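Local structure of COG0546: Predicted phosphatases (Streptococcus pneumoniae, 2AH5) at residues I4-F9 against S99-I104; H23-Y28 against Q69-Y74; A83-Q88 against K118-H123; E155-I160 against T173-L178. The protein is of unknown function but, as a member of the haloacid dehalogenase-like hydrolase family, is probably a phosphatase. All coordinates share one frame; numbering follows the deposited sequence.

Interaction 1. Residues I4-F9 against S99-I104; sequences ITAIFF and SYPLYI
Tyr103, Ile7 and Phe9, closely followed by Tyr100, bury the largest areas in this contact, in which two parallel strands, 6-9 and 102-106, pair inside the Rossmann-like sheet of a haloacid dehalogenase fold. Ile7 grips the partner strand with both backbone polar atoms: N donates to Pro101 O at 3.2 Å, O accepts from Tyr103 N at 2.9 Å. Phe9 N continues the parallel pairing with a bond to Tyr103 O at 2.8 Å. Beta-branched Ile7 suits an extended strand, and its longer branch comes nearer the partner than its CB does. With CG1 beside its backbone N (chi1 -55°), it lays CD1 over one face of the Tyr100 ring, a CH-pi contact 4.0 Å from the centroid. On the same face of the sheet the edge of Phe9 meets Leu102, CE1 to CD2 at 3.9 Å, under the cover of Leu93 and Leu96 from helix 89-97. Phe8 and Tyr103 pack on the other face, their ring planes turned 87° apart, with Phe8 CE1 3.6 Å from Tyr103 CD2; Ala6, whose side chain is a single methyl, touches the edge of the Tyr103 ring with CB. Phe8 also leans on Ile143 and Leu147 of helix 139-149. The phenol of Tyr100 suits the partly exposed end of the pair, packing its ring while its hydroxyl stays hydrated: one water donates to Ile4 O and accepts from Tyr100 OH, 2.8 Å from each.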
# COMPACT_ATOMS: atom_id res chain seq x y z
N ILE A 4 -16.29 -8.67 11.59
CA ILE A 4 -15.84 -7.79 10.50
C ILE A 4 -17.04 -7.41 9.64
O ILE A 4 -17.81 -8.28 9.21
CB ILE A 4 -14.73 -8.44 9.63
CG1 ILE A 4 -13.45 -8.66 10.44
CG2 ILE A 4 -14.43 -7.59 8.38
CD1 ILE A 4 -12.55 -9.71 9.87
N THR A 5 -17.20 -6.11 9.42
CA THR A 5 -18.21 -5.59 8.48
C THR A 5 -17.62 -4.76 7.33
O THR A 5 -18.35 -4.37 6.41
CB THR A 5 -19.29 -4.73 9.18
OG1 THR A 5 -18.70 -3.52 9.67
CG2 THR A 5 -19.97 -5.48 10.33
N ALA A 6 -16.32 -4.50 7.38
CA ALA A 6 -15.66 -3.62 6.42
C ALA A 6 -14.23 -4.11 6.19
O ALA A 6 -13.57 -4.58 7.12
CB ALA A 6 -15.64 -2.21 6.94
N ILE A 7 -13.79 -4.02 4.94
CA ILE A 7 -12.47 -4.52 4.57
C ILE A 7 -11.62 -3.39 3.98
O ILE A 7 -12.05 -2.69 3.05
CB ILE A 7 -12.57 -5.69 3.56
CG1 ILE A 7 -13.45 -6.83 4.11
CG2 ILE A 7 -11.16 -6.18 3.22
CD1 ILE A 7 -13.54 -8.07 3.18
N PHE A 8 -10.43 -3.18 4.57
CA PHE A 8 -9.48 -2.14 4.13
C PHE A 8 -8.34 -2.81 3.34
O PHE A 8 -7.83 -3.84 3.75
CB PHE A 8 -8.84 -1.42 5.33
CG PHE A 8 -9.81 -0.66 6.21
CD1 PHE A 8 -11.13 -0.43 5.82
CD2 PHE A 8 -9.35 -0.10 7.42
CE1 PHE A 8 -12.01 0.30 6.63
CE2 PHE A 8 -10.22 0.65 8.23
CZ PHE A 8 -11.54 0.84 7.85
N PHE A 9 -7.89 -2.15 2.27
CA PHE A 9 -6.81 -2.68 1.45
C PHE A 9 -5.67 -1.67 1.36
O PHE A 9 -5.94 -0.47 1.17
CB PHE A 9 -7.31 -2.89 0.04
CG PHE A 9 -8.21 -4.07 -0.11
CD1 PHE A 9 -9.56 -3.93 0.13
CD2 PHE A 9 -7.70 -5.29 -0.49
CE1 PHE A 9 -10.41 -5.02 -0.03
CE2 PHE A 9 -8.56 -6.39 -0.68
CZ PHE A 9 -9.90 -6.24 -0.43
N SER A 99 -20.12 -8.83 -0.78
CA SER A 99 -20.52 -9.12 0.60
C SER A 99 -20.09 -8.06 1.63
O SER A 99 -20.57 -8.04 2.76
CB SER A 99 -19.96 -10.48 1.06
OG SER A 99 -20.44 -11.53 0.23
N TYR A 100 -19.16 -7.18 1.23
CA TYR A 100 -18.62 -6.17 2.15
C TYR A 100 -18.36 -4.85 1.44
O TYR A 100 -17.98 -4.85 0.28
CB TYR A 100 -17.25 -6.61 2.69
CG TYR A 100 -17.24 -7.87 3.52
CD1 TYR A 100 -17.46 -7.82 4.89
CD2 TYR A 100 -17.01 -9.12 2.93
CE1 TYR A 100 -17.44 -8.98 5.68
CE2 TYR A 100 -16.99 -10.28 3.68
CZ TYR A 100 -17.22 -10.19 5.07
OH TYR A 100 -17.21 -11.33 5.86
N PRO A 101 -18.51 -3.73 2.18
CA PRO A 101 -18.01 -2.46 1.69
C PRO A 101 -16.48 -2.55 1.78
O PRO A 101 -15.98 -3.07 2.79
CB PRO A 101 -18.57 -1.44 2.70
CG PRO A 101 -18.70 -2.21 3.98
CD PRO A 101 -19.08 -3.63 3.54
N LEU A 102 -15.78 -2.13 0.74
CA LEU A 102 -14.32 -2.13 0.66
C LEU A 102 -13.76 -0.71 0.62
O LEU A 102 -14.39 0.19 -0.01
CB LEU A 102 -13.87 -2.81 -0.63
CG LEU A 102 -14.49 -4.15 -0.99
CD1 LEU A 102 -13.90 -4.66 -2.28
CD2 LEU A 102 -14.33 -5.16 0.16
N TYR A 103 -12.60 -0.53 1.24
CA TYR A 103 -11.93 0.79 1.30
C TYR A 103 -10.46 0.62 0.99
O TYR A 103 -9.83 -0.40 1.36
CB TYR A 103 -12.08 1.41 2.70
CG TYR A 103 -13.53 1.54 3.08
CD1 TYR A 103 -14.27 2.63 2.64
CD2 TYR A 103 -14.17 0.51 3.78
CE1 TYR A 103 -15.62 2.74 2.94
CE2 TYR A 103 -15.54 0.63 4.12
CZ TYR A 103 -16.24 1.74 3.68
OH TYR A 103 -17.57 1.87 3.98
N ILE A 104 -9.90 1.61 0.30
CA ILE A 104 -8.45 1.68 0.27
C ILE A 104 -7.94 2.57 1.41
O ILE A 104 -8.45 3.69 1.63
CB ILE A 104 -7.94 2.16 -1.10
CG1 ILE A 104 -8.16 1.05 -2.13
CG2 ILE A 104 -6.48 2.54 -1.04
CD1 ILE A 104 -8.17 1.55 -3.56
O HOH W 1 -17.51 -10.99 8.60

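Interaction 2. Residues H23-Y28 against Q69-Y74; sequences HNAFTY and QIYRSY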
# COMPACT_ATOMS: atom_id res chain seq x y z
N HIS A 23 10.43 1.53 -9.25
CA HIS A 23 11.82 1.26 -9.59
C HIS A 23 12.34 2.33 -10.55
O HIS A 23 13.41 2.89 -10.32
CB HIS A 23 11.98 -0.12 -10.23
CG HIS A 23 13.40 -0.52 -10.49
ND1 HIS A 23 14.08 -0.14 -11.62
CD2 HIS A 23 14.26 -1.27 -9.76
CE1 HIS A 23 15.31 -0.65 -11.58
NE2 HIS A 23 15.43 -1.35 -10.47
N ASN A 24 11.59 2.60 -11.62
CA ASN A 24 12.00 3.62 -12.59
C ASN A 24 12.11 5.03 -12.01
O ASN A 24 13.01 5.83 -12.39
CB ASN A 24 11.05 3.61 -13.80
CG ASN A 24 11.25 2.41 -14.72
OD1 ASN A 24 12.21 1.64 -14.57
ND2 ASN A 24 10.33 2.23 -15.67
N ALA A 25 11.19 5.38 -11.13
CA ALA A 25 11.29 6.66 -10.45
C ALA A 25 12.59 6.74 -9.62
O ALA A 25 13.28 7.77 -9.65
CB ALA A 25 10.07 6.91 -9.58
N PHE A 26 12.94 5.67 -8.89
CA PHE A 26 14.22 5.68 -8.14
C PHE A 26 15.44 5.83 -9.05
O PHE A 26 16.32 6.67 -8.81
CB PHE A 26 14.38 4.46 -7.25
CG PHE A 26 13.67 4.60 -5.95
CD1 PHE A 26 12.57 3.80 -5.68
CD2 PHE A 26 14.07 5.56 -5.02
CE1 PHE A 26 11.89 3.92 -4.48
CE2 PHE A 26 13.39 5.69 -3.78
CZ PHE A 26 12.29 4.88 -3.54
N THR A 27 15.46 5.05 -10.11
CA THR A 27 16.66 5.02 -10.99
C THR A 27 16.76 6.33 -11.79
O THR A 27 17.87 6.80 -12.09
CB THR A 27 16.70 3.78 -11.92
OG1 THR A 27 15.55 3.78 -12.76
CG2 THR A 27 16.73 2.45 -11.09
N TYR A 28 15.61 6.91 -12.16
CA TYR A 28 15.61 8.26 -12.77
C TYR A 28 16.26 9.26 -11.83
O TYR A 28 17.05 10.12 -12.26
CB TYR A 28 14.18 8.74 -13.14
CG TYR A 28 14.19 10.14 -13.73
CD1 TYR A 28 14.67 10.36 -15.02
CD2 TYR A 28 13.80 11.25 -12.95
CE1 TYR A 28 14.71 11.66 -15.56
CE2 TYR A 28 13.84 12.55 -13.48
CZ TYR A 28 14.31 12.74 -14.78
OH TYR A 28 14.38 14.00 -15.32
N GLN A 69 11.80 15.51 -4.64
CA GLN A 69 11.23 16.30 -5.73
C GLN A 69 11.40 15.64 -7.09
O GLN A 69 10.42 15.54 -7.84
CB GLN A 69 11.80 17.72 -5.74
CG GLN A 69 11.23 18.59 -6.86
CD GLN A 69 11.85 19.99 -6.87
OE1 GLN A 69 11.95 20.62 -5.83
NE2 GLN A 69 12.26 20.47 -8.04
N ILE A 70 12.61 15.19 -7.40
CA ILE A 70 12.90 14.60 -8.71
C ILE A 70 12.09 13.29 -8.86
O ILE A 70 11.44 13.06 -9.88
CB ILE A 70 14.43 14.38 -8.91
CG1 ILE A 70 15.17 15.72 -9.03
CG2 ILE A 70 14.72 13.52 -10.15
CD1 ILE A 70 16.69 15.61 -8.77
N TYR A 71 12.13 12.44 -7.84
CA TYR A 71 11.35 11.20 -7.84
C TYR A 71 9.89 11.44 -8.21
O TYR A 71 9.32 10.76 -9.06
CB TYR A 71 11.45 10.54 -6.46
CG TYR A 71 10.64 9.26 -6.35
CD1 TYR A 71 11.25 8.02 -6.42
CD2 TYR A 71 9.26 9.31 -6.15
CE1 TYR A 71 10.50 6.84 -6.31
CE2 TYR A 71 8.50 8.16 -6.05
CZ TYR A 71 9.12 6.93 -6.13
OH TYR A 71 8.34 5.78 -6.02
N ARG A 72 9.28 12.40 -7.55
CA ARG A 72 7.87 12.69 -7.80
C ARG A 72 7.63 13.21 -9.21
O ARG A 72 6.58 12.92 -9.80
CB ARG A 72 7.31 13.63 -6.74
CG ARG A 72 7.39 13.06 -5.34
CD ARG A 72 6.28 13.59 -4.49
NE ARG A 72 6.22 12.93 -3.18
CZ ARG A 72 5.86 11.66 -2.97
NH1 ARG A 72 5.54 10.87 -3.99
NH2 ARG A 72 5.84 11.16 -1.74
N SER A 73 8.63 13.92 -9.76
CA SER A 73 8.62 14.40 -11.15
C SER A 73 8.59 13.28 -12.20
O SER A 73 8.00 13.46 -13.28
CB SER A 73 9.81 15.35 -11.43
OG SER A 73 11.00 14.66 -11.82
N TYR A 74 9.23 12.16 -11.92
CA TYR A 74 9.09 11.00 -12.78
C TYR A 74 7.76 10.30 -12.46
O TYR A 74 6.99 9.94 -13.36
CB TYR A 74 10.28 10.04 -12.63
CG TYR A 74 10.17 8.84 -13.55
CD1 TYR A 74 10.83 8.82 -14.79
CD2 TYR A 74 9.38 7.76 -13.20
CE1 TYR A 74 10.73 7.71 -15.64
CE2 TYR A 74 9.26 6.65 -14.04
CZ TYR A 74 9.94 6.63 -15.26
OH TYR A 74 9.80 5.54 -16.09
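Ala25 presses its methyl onto the face of the Tyr71 ring, CB lying 3.5 Å from the centroid in a CH-pi contact. A residue this small lets the axes of the helical segments approach to 8.3 Å, and rings from both close round it. On one flank, the CE1 edge of Tyr71 points at the centre of the Phe26 face, edge-to-face with planes 61° apart. On the other flank lies Tyr74, whose CD2 comes 3.5 Å from Ala25 CA. Its CG is anti to the backbone N (chi1 -178°), which sends the ring across the neighbouring helix until OH reaches Asn24 CB at 3.2 Å. Tyr28 packs CB against Tyr74 CD1 and brings CE2 to 3.6 Å from Ile70 CG2, at the margin, where a tyrosine buries its ring yet keeps a polar end.

Further out, Glu82 OE1 takes hydrogen bonds from Tyr74 OH and Asn24 ND2, tying a side chain from each helix to one carboxylate. Phe46 and Phe55 meet the Phe26 ring, and Leu51 packs on Tyr71. The segments, their N-to-C directions 134° apart, come between the first strand and the rest of the core, consistent with the helical cap of many haloacid dehalogenase-like hydrolases.

Interaction 3. Residues A83-Q88 against K118-H123; sequences AQLFPQ and KNLEIH
Leu85 is the bump that fits between Leu120 and Ile122. Both its methyls touch Ile122 CG2, CD1 at 3.6 Å and CD2 at 3.8 Å; CD1 also meets the carbonyl O of Leu120, and CD2 meets Leu120 CB. Leu85 points one way and Leu120 and Ile122 the other, lying alongside, so the leucine fork lodges beside the turn. Ile122 presents CG2 to that fork because CG1 takes the position between backbone N and carbonyl carbon (chi1 63°), leaving the other branch beside the N. Leu120 fills the neighbouring dip in return: its CD2 rests 3.7 Å from Ala83 O and 4.1 Å from Gln84 CA, and the short side chain of Ala83 allows a branched neighbour to come close. Branched aliphatic residues suit such a surface patch, since they mesh without needing polar partners.

Val16 of strand 16-17 touches Ala83, Leu85 and Leu120, while Ile90 of helix 89-97 backs both Leu85 and Ile122. The hollow owes its shape to the way helix 110-119 stops. Leu120 and Ile122 face strand 84-85 from either side of Glu121 in the sequence, and Glu121, with positive phi, is the C-prime residue where Glu121 N bonds Lys118 O at 3.2 Å and Ile122 N turns back to Ala117 O: a Schellman motif.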
# COMPACT_ATOMS: atom_id res chain seq x y z
N ALA A 83 2.48 0.27 -13.97
CA ALA A 83 1.83 -0.45 -12.89
C ALA A 83 0.73 -1.33 -13.50
O ALA A 83 0.22 -1.04 -14.58
CB ALA A 83 1.24 0.53 -11.90
N GLN A 84 0.40 -2.41 -12.80
CA GLN A 84 -0.57 -3.37 -13.27
C GLN A 84 -1.13 -4.12 -12.06
O GLN A 84 -0.43 -4.30 -11.05
CB GLN A 84 0.08 -4.33 -14.27
CG GLN A 84 1.11 -5.28 -13.66
CD GLN A 84 1.96 -6.00 -14.71
OE1 GLN A 84 2.75 -5.38 -15.44
NE2 GLN A 84 1.82 -7.32 -14.77
N LEU A 85 -2.39 -4.54 -12.13
CA LEU A 85 -2.94 -5.33 -11.03
C LEU A 85 -2.16 -6.63 -10.88
O LEU A 85 -1.69 -7.20 -11.88
CB LEU A 85 -4.41 -5.66 -11.28
CG LEU A 85 -5.34 -4.45 -11.38
CD1 LEU A 85 -6.76 -4.95 -11.65
CD2 LEU A 85 -5.32 -3.60 -10.13
N PHE A 86 -2.05 -7.12 -9.65
CA PHE A 86 -1.55 -8.48 -9.45
C PHE A 86 -2.57 -9.48 -10.03
O PHE A 86 -3.74 -9.15 -10.17
CB PHE A 86 -1.31 -8.76 -7.95
CG PHE A 86 -0.05 -8.16 -7.42
CD1 PHE A 86 1.20 -8.73 -7.73
CD2 PHE A 86 -0.09 -7.03 -6.61
CE1 PHE A 86 2.37 -8.17 -7.24
CE2 PHE A 86 1.11 -6.46 -6.12
CZ PHE A 86 2.33 -7.05 -6.44
N PRO A 87 -2.11 -10.69 -10.38
CA PRO A 87 -3.05 -11.69 -10.93
C PRO A 87 -4.22 -11.96 -9.97
O PRO A 87 -4.01 -11.90 -8.78
CB PRO A 87 -2.19 -12.93 -11.06
CG PRO A 87 -0.77 -12.38 -11.25
CD PRO A 87 -0.72 -11.20 -10.33
N GLN A 88 -5.43 -12.22 -10.49
CA GLN A 88 -6.61 -12.59 -9.67
C GLN A 88 -7.17 -11.47 -8.74
O GLN A 88 -8.12 -11.69 -7.96
CB GLN A 88 -6.30 -13.86 -8.84
CG GLN A 88 -5.84 -15.08 -9.65
CD GLN A 88 -6.80 -15.45 -10.76
OE1 GLN A 88 -6.46 -15.33 -11.95
NE2 GLN A 88 -8.00 -15.86 -10.39
N LYS A 118 -8.50 4.50 -10.47
CA LYS A 118 -9.27 4.74 -11.71
C LYS A 118 -8.54 4.22 -12.97
O LYS A 118 -9.16 3.57 -13.83
CB LYS A 118 -9.65 6.22 -11.85
CG LYS A 118 -10.87 6.45 -12.72
CD LYS A 118 -11.71 7.64 -12.21
CE LYS A 118 -13.22 7.35 -12.38
NZ LYS A 118 -14.16 8.28 -11.63
N ASN A 119 -7.24 4.49 -13.06
CA ASN A 119 -6.42 4.01 -14.19
C ASN A 119 -6.45 2.48 -14.39
O ASN A 119 -6.48 1.99 -15.53
CB ASN A 119 -4.96 4.46 -14.02
CG ASN A 119 -4.78 5.97 -14.17
OD1 ASN A 119 -5.72 6.70 -14.54
ND2 ASN A 119 -3.57 6.45 -13.87
N LEU A 120 -6.45 1.74 -13.29
CA LEU A 120 -6.37 0.28 -13.33
C LEU A 120 -7.74 -0.37 -13.25
O LEU A 120 -7.84 -1.61 -13.19
CB LEU A 120 -5.43 -0.23 -12.24
CG LEU A 120 -3.97 0.17 -12.51
CD1 LEU A 120 -3.12 -0.16 -11.30
CD2 LEU A 120 -3.35 -0.46 -13.78
N GLU A 121 -8.77 0.48 -13.30
CA GLU A 121 -10.18 0.06 -13.41
C GLU A 121 -10.74 -0.62 -12.16
O GLU A 121 -11.66 -1.44 -12.25
CB GLU A 121 -10.36 -0.83 -14.67
CG GLU A 121 -9.76 -0.13 -15.88
CD GLU A 121 -10.16 -0.71 -17.22
OE1 GLU A 121 -10.63 -1.87 -17.29
OE2 GLU A 121 -9.97 0.02 -18.22
N ILE A 122 -10.21 -0.25 -10.99
CA ILE A 122 -10.64 -0.86 -9.71
C ILE A 122 -11.32 0.15 -8.76
O ILE A 122 -11.87 -0.25 -7.74
CB ILE A 122 -9.50 -1.63 -8.99
CG1 ILE A 122 -8.33 -0.72 -8.58
CG2 ILE A 122 -9.05 -2.85 -9.86
CD1 ILE A 122 -7.41 -1.36 -7.50
N HIS A 123 -11.32 1.42 -9.15
CA HIS A 123 -11.89 2.49 -8.31
C HIS A 123 -13.33 2.12 -7.92
O HIS A 123 -13.78 2.33 -6.78
CB HIS A 123 -11.84 3.85 -9.08
CG HIS A 123 -12.29 5.03 -8.27
ND1 HIS A 123 -13.60 5.21 -7.87
CD2 HIS A 123 -11.60 6.11 -7.80
CE1 HIS A 123 -13.70 6.34 -7.18
NE2 HIS A 123 -12.50 6.89 -7.12

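Interaction 4. Residues E155-I160 against T173-L178; sequences EQAIII and TGIQKL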
# COMPACT_ATOMS: atom_id res chain seq x y z
N GLU A 155 -12.95 -3.13 15.82
CA GLU A 155 -13.28 -4.54 15.82
C GLU A 155 -14.01 -4.99 14.54
O GLU A 155 -13.97 -6.17 14.16
CB GLU A 155 -14.12 -4.85 17.07
CG GLU A 155 -13.36 -4.62 18.41
CD GLU A 155 -13.10 -3.13 18.83
OE1 GLU A 155 -13.86 -2.21 18.49
OE2 GLU A 155 -12.11 -2.88 19.53
N GLN A 156 -14.63 -4.03 13.85
CA GLN A 156 -15.40 -4.31 12.65
C GLN A 156 -14.57 -4.24 11.35
O GLN A 156 -15.14 -4.46 10.27
CB GLN A 156 -16.55 -3.32 12.48
CG GLN A 156 -17.64 -3.34 13.52
CD GLN A 156 -18.61 -2.20 13.22
OE1 GLN A 156 -18.49 -1.12 13.77
NE2 GLN A 156 -19.51 -2.42 12.26
N ALA A 157 -13.28 -3.90 11.45
CA ALA A 157 -12.46 -3.78 10.24
C ALA A 157 -11.26 -4.75 10.22
O ALA A 157 -10.84 -5.26 11.27
CB ALA A 157 -11.99 -2.33 10.05
N ILE A 158 -10.73 -4.98 9.02
CA ILE A 158 -9.50 -5.74 8.84
C ILE A 158 -8.76 -5.04 7.71
O ILE A 158 -9.38 -4.51 6.79
CB ILE A 158 -9.79 -7.26 8.52
CG1 ILE A 158 -8.50 -8.09 8.39
CG2 ILE A 158 -10.69 -7.44 7.29
CD1 ILE A 158 -8.78 -9.61 8.58
N ILE A 159 -7.43 -4.99 7.80
CA ILE A 159 -6.62 -4.49 6.67
C ILE A 159 -5.91 -5.66 6.00
O ILE A 159 -5.35 -6.57 6.68
CB ILE A 159 -5.65 -3.37 7.10
CG1 ILE A 159 -4.94 -2.76 5.88
CG2 ILE A 159 -4.64 -3.89 8.18
CD1 ILE A 159 -4.20 -1.46 6.19
N ILE A 160 -5.97 -5.67 4.67
CA ILE A 160 -5.27 -6.63 3.84
C ILE A 160 -4.06 -5.87 3.32
O ILE A 160 -4.21 -4.88 2.60
CB ILE A 160 -6.20 -7.09 2.67
CG1 ILE A 160 -7.47 -7.74 3.27
CG2 ILE A 160 -5.42 -7.96 1.63
CD1 ILE A 160 -8.45 -8.44 2.29
N THR A 173 -4.30 0.68 15.81
CA THR A 173 -5.68 1.15 15.69
C THR A 173 -6.67 0.12 16.22
O THR A 173 -7.85 0.40 16.38
CB THR A 173 -6.03 1.45 14.22
OG1 THR A 173 -5.72 0.30 13.43
CG2 THR A 173 -5.26 2.64 13.71
N GLY A 174 -6.19 -1.09 16.49
CA GLY A 174 -7.07 -2.16 16.97
C GLY A 174 -7.87 -2.93 15.91
O GLY A 174 -8.79 -3.66 16.25
N ILE A 175 -7.53 -2.79 14.63
CA ILE A 175 -8.26 -3.56 13.61
C ILE A 175 -7.52 -4.88 13.37
O ILE A 175 -6.35 -5.02 13.76
CB ILE A 175 -8.44 -2.79 12.27
CG1 ILE A 175 -7.09 -2.55 11.60
CG2 ILE A 175 -9.18 -1.43 12.49
CD1 ILE A 175 -7.18 -2.05 10.16
N GLN A 176 -8.17 -5.84 12.74
CA GLN A 176 -7.49 -7.09 12.44
C GLN A 176 -6.51 -6.87 11.26
O GLN A 176 -6.60 -5.87 10.54
CB GLN A 176 -8.49 -8.17 12.10
CG GLN A 176 -9.23 -8.77 13.32
CD GLN A 176 -10.10 -9.91 12.92
OE1 GLN A 176 -9.68 -10.78 12.15
NE2 GLN A 176 -11.34 -9.92 13.41
N LYS A 177 -5.58 -7.80 11.08
CA LYS A 177 -4.53 -7.70 10.05
C LYS A 177 -4.43 -9.02 9.31
O LYS A 177 -4.32 -10.09 9.93
CB LYS A 177 -3.17 -7.27 10.64
CG LYS A 177 -2.97 -7.61 12.13
CD LYS A 177 -1.53 -7.36 12.59
CE LYS A 177 -1.42 -7.17 14.10
NZ LYS A 177 -1.72 -8.43 14.88
N LEU A 178 -4.51 -8.91 7.99
CA LEU A 178 -4.38 -10.04 7.09
C LEU A 178 -3.14 -9.81 6.21
O LEU A 178 -3.13 -8.90 5.35
CB LEU A 178 -5.63 -10.19 6.24
CG LEU A 178 -5.82 -11.53 5.49
CD1 LEU A 178 -7.28 -11.71 5.14
CD2 LEU A 178 -4.93 -11.68 4.25
O HOH W 2 -11.61 -6.60 13.41
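Glu155, in a 3-10 turn, brings its N to 4.2 Å from the carbonyl O of Gly174, whose positive phi (82°), just after helix 164-173, is a conformation well suited to glycine. Past this turn the chain extends, and Ala157 O accepts from Gln176 N at 3.1 Å, the donor tilted from the carbonyl plane. A water lies by the same oxygen and by Glu155 O, with a weak bond from Gln176 NE2. The small Ala157 side chain rests on Ile175, CB to CG2 at 3.8 Å. Ile158 turns to the other face with CG1 anti to the backbone N (chi1 -177°), which carries that branch across Gln176, CG1 to CB at 3.7 Å, and lets CD1 reach Leu178 CB at 4.0 Å. The glutamine suits this partly exposed start of the strand: its aliphatic part packs on the isoleucine while OE1 bonds Tyr208 OH. Ile159 makes two backbone bonds, its N to Gln176 O at 3.0 Å, from above the carbonyl plane, and its O from Leu178 N at 2.8 Å. Its CB meets Ile175 CD1 at 3.7 Å, two beta-branched residues suited to strands and to a buried apolar setting. Ile160 ends the run, touching Leu178 on the face it shares with Ile158. Helix 164-173 connects these two strands in a beta-alpha-beta crossover; its Ala170 packs on Ile159 and Ile175, Leu147 of helix 139-149 touches Ala157 and Ile175, and strand 6-9 pairs along the other edge of strand 157-161.

Overall arrangement
Interactions 1 and 4 belong to one parallel sheet, with centres about 10 Å apart: strands 6-9 and 157-161 are neighbours, and Phe8 O to Ile160 N, 2.8 Å, is a probable hydrogen bond between them. Interaction 3 lies about 17 Å from interaction 1, centre to centre, and joins the short strand 84-85 to the end of helix 110-119, which follows strand 102-106. Interaction 2, whose centre is about 32 Å from those of interactions 1 and 4, belongs to helices on the opposite side of the chain's centre. Along the chain, 23-28 and 69-74 fall between 4-9 and 99-104, consistent with a cap inserted into a Rossmann-like core, near whose first strand lies a putative DxDx(T/V) motif.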